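Local coordinates for uncharacterized protein ygiD (Escherichia coli, PDB 2PW6) that opens the aromatic ring of DOPA between carbons 4 and 5 in vitro, as a zinc-binding extradiol dioxygenase whose physiological substrate is unknown, at residues K129-D133 against A134-M138; W193-S196 against F197-V201. All coordinates share one frame; numbering follows the deposited sequence.

Contact 1 (K129-D133 against A134-M138)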
loop_
_atom_site.group_PDB
_atom_site.type_symbol
_atom_site.label_atom_id
_atom_site.label_comp_id
_atom_site.label_asym_id
_atom_site.label_seq_id
_atom_site.Cartn_x
_atom_site.Cartn_y
_atom_site.Cartn_z
ATOM N N LYS A 129 9.653 -12.253 -6.789
ATOM C CA LYS A 129 10.718 -13.178 -6.458
ATOM C C LYS A 129 10.419 -14.591 -6.935
ATOM O O LYS A 129 11.332 -15.303 -7.374
ATOM C CB LYS A 129 10.952 -13.212 -4.937
ATOM C CG LYS A 129 11.611 -11.961 -4.378
ATOM C CD LYS A 129 12.968 -11.707 -5.015
ATOM C CE LYS A 129 13.385 -10.253 -4.870
ATOM N NZ LYS A 129 14.877 -10.105 -4.905
HETATM N N MSE A 130 9.149 -14.996 -6.830
HETATM C CA MSE A 130 8.739 -16.368 -7.044
HETATM C C MSE A 130 8.705 -16.679 -8.535
HETATM O O MSE A 130 9.333 -17.643 -8.993
HETATM C CB MSE A 130 7.381 -16.611 -6.407
HETATM C CG MSE A 130 7.117 -18.012 -6.017
HETATM SE SE MSE A 130 5.578 -18.198 -4.806
HETATM C CE MSE A 130 5.358 -20.089 -5.062
ATOM N N TYR A 131 7.995 -15.839 -9.280
ATOM C CA TYR A 131 7.815 -15.985 -10.714
ATOM C C TYR A 131 8.109 -14.652 -11.365
ATOM O O TYR A 131 7.173 -13.970 -11.809
ATOM C CB TYR A 131 6.374 -16.434 -11.034
ATOM C CG TYR A 131 6.039 -17.794 -10.477
ATOM C CD1 TYR A 131 5.062 -17.956 -9.506
ATOM C CD2 TYR A 131 6.725 -18.941 -10.930
ATOM C CE1 TYR A 131 4.777 -19.255 -8.981
ATOM C CE2 TYR A 131 6.445 -20.217 -10.426
ATOM C CZ TYR A 131 5.471 -20.371 -9.456
ATOM O OH TYR A 131 5.219 -21.646 -8.979
ATOM N N PRO A 132 9.409 -14.267 -11.413
ATOM C CA PRO A 132 9.850 -12.955 -11.871
ATOM C C PRO A 132 9.240 -12.490 -13.174
ATOM O O PRO A 132 9.045 -11.290 -13.349
ATOM C CB PRO A 132 11.365 -13.121 -12.061
ATOM C CG PRO A 132 11.746 -14.293 -11.306
ATOM C CD PRO A 132 10.540 -15.089 -10.945
ATOM N N ASP A 133 8.958 -13.420 -14.083
ATOM C CA ASP A 133 8.591 -13.046 -15.447
ATOM C C ASP A 133 7.110 -12.678 -15.614
ATOM O O ASP A 133 6.697 -12.206 -16.679
ATOM C CB ASP A 133 9.025 -14.137 -16.442
ATOM C CG ASP A 133 10.522 -14.089 -16.734
ATOM O OD1 ASP A 133 10.954 -13.151 -17.453
ATOM O OD2 ASP A 133 11.262 -14.976 -16.236
ATOM N N ALA A 134 6.329 -12.873 -14.549
ATOM C CA ALA A 134 4.896 -12.604 -14.568
ATOM C C ALA A 134 4.248 -13.267 -15.800
ATOM O O ALA A 134 3.526 -12.619 -16.567
ATOM C CB ALA A 134 4.624 -11.093 -14.516
ATOM N N ASP A 135 4.528 -14.565 -15.958
ATOM C CA ASP A 135 4.077 -15.361 -17.123
ATOM C C ASP A 135 3.144 -16.516 -16.763
ATOM O O ASP A 135 2.834 -17.369 -17.615
ATOM C CB ASP A 135 5.281 -15.912 -17.914
ATOM C CG ASP A 135 6.202 -16.816 -17.065
ATOM O OD1 ASP A 135 6.131 -16.798 -15.811
ATOM O OD2 ASP A 135 7.035 -17.535 -17.665
ATOM N N ILE A 136 2.724 -16.559 -15.499
ATOM C CA ILE A 136 1.750 -17.546 -15.031
ATOM C C ILE A 136 0.356 -16.901 -14.960
ATOM O O ILE A 136 0.191 -15.858 -14.324
ATOM C CB ILE A 136 2.191 -18.179 -13.684
ATOM C CG1 ILE A 136 3.649 -18.685 -13.832
ATOM C CG2 ILE A 136 1.181 -19.231 -13.223
ATOM C CD1 ILE A 136 4.055 -19.801 -12.961
ATOM N N PRO A 137 -0.641 -17.501 -15.649
ATOM C CA PRO A 137 -1.991 -16.932 -15.642
ATOM C C PRO A 137 -2.551 -16.940 -14.229
ATOM O O PRO A 137 -2.192 -17.801 -13.426
ATOM C CB PRO A 137 -2.782 -17.877 -16.552
ATOM C CG PRO A 137 -1.717 -18.539 -17.416
ATOM C CD PRO A 137 -0.574 -18.726 -16.474
HETATM N N MSE A 138 -3.428 -15.988 -13.935
HETATM C CA MSE A 138 -3.730 -15.666 -12.556
HETATM C C MSE A 138 -5.115 -15.082 -12.349
HETATM O O MSE A 138 -5.638 -14.384 -13.196
HETATM C CB MSE A 138 -2.661 -14.702 -12.040
HETATM C CG MSE A 138 -2.555 -14.589 -10.553
HETATM SE SE MSE A 138 -0.952 -13.516 -10.074
HETATM C CE MSE A 138 0.339 -14.944 -9.879
#
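The ring of Tyr131 lies with one face under the end of the Ile136 side chain, a CH-pi contact made where the chain leaves helix 121-130 and turns back, through a type I beta turn and a short loop, to strand 138-144. The methyl carbon CD1 of Ile136 stands 3.5 Å from the centroid of the Tyr131 ring and only 15° off the ring normal, displaced a little toward the CD2-CE2 side. Ile136 extends CG1 anti to its carbonyl carbon (chi1 -51°) and stays roughly extended at chi2, which brings CD1 rather than CG2 over the aromatic face. Pro48 touches both partners, and Met168 of strand 167-173 adds to the packing around the tyrosine.

Tyr131 is also the first residue to leave helical geometry, and its backbone opens the turn that runs through Pro132 and Asp133 to Ala134. With an alanine here in place of Tyr131, Ile136 CD1 would probably lose the aromatic face it rests on, and a gap would be likely to open beside Pro48.

On the outer side, Asp133 and Asp135 come together through carbon, Asp133 CB lying 3.9 Å from Asp135 CG. Asp133 OD2 and Asp135 OD2 remain 5.1 Å apart, and the salt bridge from Asp135 to Arg47 probably eases the repulsion between the like charges. The turn itself is closed by Ala134 N, which donates to Tyr131 O over 3.1 Å in a nearly straight bond (167° at the hydrogen); the same oxygen also receives a hydrogen bond involving Tyr89 OH.

Contact 2 (W193-S196 against F197-V201)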
loop_
_atom_site.group_PDB
_atom_site.type_symbol
_atom_site.label_atom_id
_atom_site.label_comp_id
_atom_site.label_asym_id
_atom_site.label_seq_id
_atom_site.Cartn_x
_atom_site.Cartn_y
_atom_site.Cartn_z
ATOM N N TRP A 193 5.695 -12.775 23.524
ATOM C CA TRP A 193 4.314 -13.053 23.184
ATOM C C TRP A 193 4.188 -13.398 21.678
ATOM O O TRP A 193 3.442 -14.294 21.303
ATOM C CB TRP A 193 3.394 -11.886 23.619
ATOM C CG TRP A 193 3.721 -10.584 22.959
ATOM C CD1 TRP A 193 4.534 -9.624 23.432
ATOM C CD2 TRP A 193 3.237 -10.116 21.688
ATOM N NE1 TRP A 193 4.614 -8.574 22.541
ATOM C CE2 TRP A 193 3.820 -8.855 21.460
ATOM C CE3 TRP A 193 2.374 -10.651 20.713
ATOM C CZ2 TRP A 193 3.561 -8.108 20.312
ATOM C CZ3 TRP A 193 2.134 -9.910 19.562
ATOM C CH2 TRP A 193 2.714 -8.652 19.380
ATOM N N ALA A 194 4.957 -12.712 20.837
ATOM C CA ALA A 194 5.048 -13.052 19.416
ATOM C C ALA A 194 5.485 -14.499 19.191
ATOM O O ALA A 194 4.833 -15.218 18.409
ATOM C CB ALA A 194 5.943 -12.060 18.651
ATOM N N THR A 195 6.563 -14.929 19.862
ATOM C CA THR A 195 7.086 -16.311 19.751
ATOM C C THR A 195 6.081 -17.288 20.324
ATOM O O THR A 195 5.812 -18.351 19.737
ATOM C CB THR A 195 8.461 -16.474 20.479
ATOM O OG1 THR A 195 9.475 -15.756 19.768
ATOM C CG2 THR A 195 8.876 -17.922 20.546
ATOM N N SER A 196 5.522 -16.935 21.484
ATOM C CA SER A 196 4.423 -17.722 22.058
ATOM C C SER A 196 3.298 -18.020 21.014
ATOM O O SER A 196 3.025 -19.187 20.714
ATOM C CB SER A 196 3.845 -17.039 23.308
ATOM O OG SER A 196 2.971 -17.912 24.004
ATOM N N PHE A 197 2.657 -16.979 20.464
ATOM C CA PHE A 197 1.527 -17.214 19.531
ATOM C C PHE A 197 1.973 -17.971 18.294
ATOM O O PHE A 197 1.303 -18.904 17.861
ATOM C CB PHE A 197 0.780 -15.942 19.141
ATOM C CG PHE A 197 -0.434 -16.200 18.253
ATOM C CD1 PHE A 197 -1.655 -16.573 18.815
ATOM C CD2 PHE A 197 -0.341 -16.073 16.851
ATOM C CE1 PHE A 197 -2.783 -16.819 17.986
ATOM C CE2 PHE A 197 -1.449 -16.307 16.029
ATOM C CZ PHE A 197 -2.673 -16.687 16.594
ATOM N N ASN A 198 3.130 -17.599 17.764
ATOM C CA ASN A 198 3.699 -18.250 16.591
ATOM C C ASN A 198 3.888 -19.757 16.759
ATOM O O ASN A 198 3.571 -20.545 15.853
ATOM C CB ASN A 198 5.021 -17.588 16.232
ATOM C CG ASN A 198 5.395 -17.781 14.778
ATOM O OD1 ASN A 198 4.769 -17.197 13.870
ATOM N ND2 ASN A 198 6.432 -18.575 14.539
ATOM N N GLU A 199 4.388 -20.157 17.934
ATOM C CA GLU A 199 4.633 -21.568 18.236
ATOM C C GLU A 199 3.344 -22.370 18.369
ATOM O O GLU A 199 3.299 -23.521 17.986
ATOM C CB GLU A 199 5.530 -21.708 19.496
ATOM C CG GLU A 199 6.967 -21.157 19.293
ATOM C CD GLU A 199 7.743 -21.879 18.199
ATOM O OE1 GLU A 199 7.576 -23.104 18.036
ATOM O OE2 GLU A 199 8.531 -21.226 17.489
ATOM N N TYR A 200 2.310 -21.758 18.929
ATOM C CA TYR A 200 0.954 -22.297 18.937
ATOM C C TYR A 200 0.399 -22.487 17.516
ATOM O O TYR A 200 -0.392 -23.406 17.278
ATOM C CB TYR A 200 0.049 -21.350 19.719
ATOM C CG TYR A 200 -1.438 -21.643 19.678
ATOM C CD1 TYR A 200 -1.978 -22.748 20.354
ATOM C CD2 TYR A 200 -2.318 -20.793 18.994
ATOM C CE1 TYR A 200 -3.350 -23.008 20.343
ATOM C CE2 TYR A 200 -3.703 -21.045 18.977
ATOM C CZ TYR A 200 -4.210 -22.152 19.652
ATOM O OH TYR A 200 -5.580 -22.405 19.652
ATOM N N VAL A 201 0.802 -21.607 16.591
ATOM C CA VAL A 201 0.475 -21.778 15.168
ATOM C C VAL A 201 1.163 -23.038 14.613
ATOM O O VAL A 201 0.486 -23.998 14.245
ATOM C CB VAL A 201 0.737 -20.481 14.299
ATOM C CG1 VAL A 201 0.740 -20.802 12.802
ATOM C CG2 VAL A 201 -0.317 -19.437 14.587
#
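Thr195 and Glu199 lie side by side one turn apart on helix 192-202, with the methyl CG2 of the threonine 4.0 Å from CG of the glutamate. This is the i to i+4 spacing of an alpha helix, and the backbone beneath it forms the tightly packed part of the contact. Four successive carbonyls, from Trp193 to Ser196, accept the amides of Phe197 to Tyr200. The straightest of these bonds joins Phe197 N to Trp193 O over 2.9 Å, at 174° about the hydrogen; the bond from Tyr200 N to Ser196 O stretches to 3.2 Å. Side-chain carbons lie beside the same oxygens, Asn198 CB standing 3.2 Å from Ala194 O.

The buried side chains turn from this ladder toward the protein. Phe197 has CG anti to the backbone N (chi1 -176°), sending its ring off the helix to meet His222 edge-to-face and to touch Ser228 of helix 225-228. Asn198 is likewise buried, and its OD1 is satisfied by a hydrogen bond with Ser264 OG. The side chain of Trp193 lies about 9 Å from a bound zinc ion.

The solvent side is looser. Glu199 is exposed, and its CG lies anti to the carbonyl carbon (chi1 -66°), which sets it 3.1 Å from Thr195 O; the bend at chi2 then turns the carboxylate, whose OE2 has a long, weak ion pair with Lys202 NZ. Across the two segments, the Thr195-Glu199 pair therefore meets through carbon and not through its polar ends.

The chemistry thus divides in two: backbone bonds hold this turn together, whereas aromatic and amide side chains join it to the fold.

Both contacts belong to the LigB-type catalytic domain, yet they lie on opposite sides of the chain's centre, with their own centres 32 Å apart and nearest atoms about 18 Å apart. Contact 1 comes first along the chain, joining helix 121-130 to strand 138-144 of the mixed central sheet. Helix 149-159 and strand 167-173 come between them along the chain, before contact 2, which lies wholly within helix 192-202. The two illustrate different settings of short-range packing: one lies where the chain passes from helix toward the sheet, away from the annotated sites, while the other is a regular helical turn in the neighbourhood of the zinc-binding residues His177 and His234.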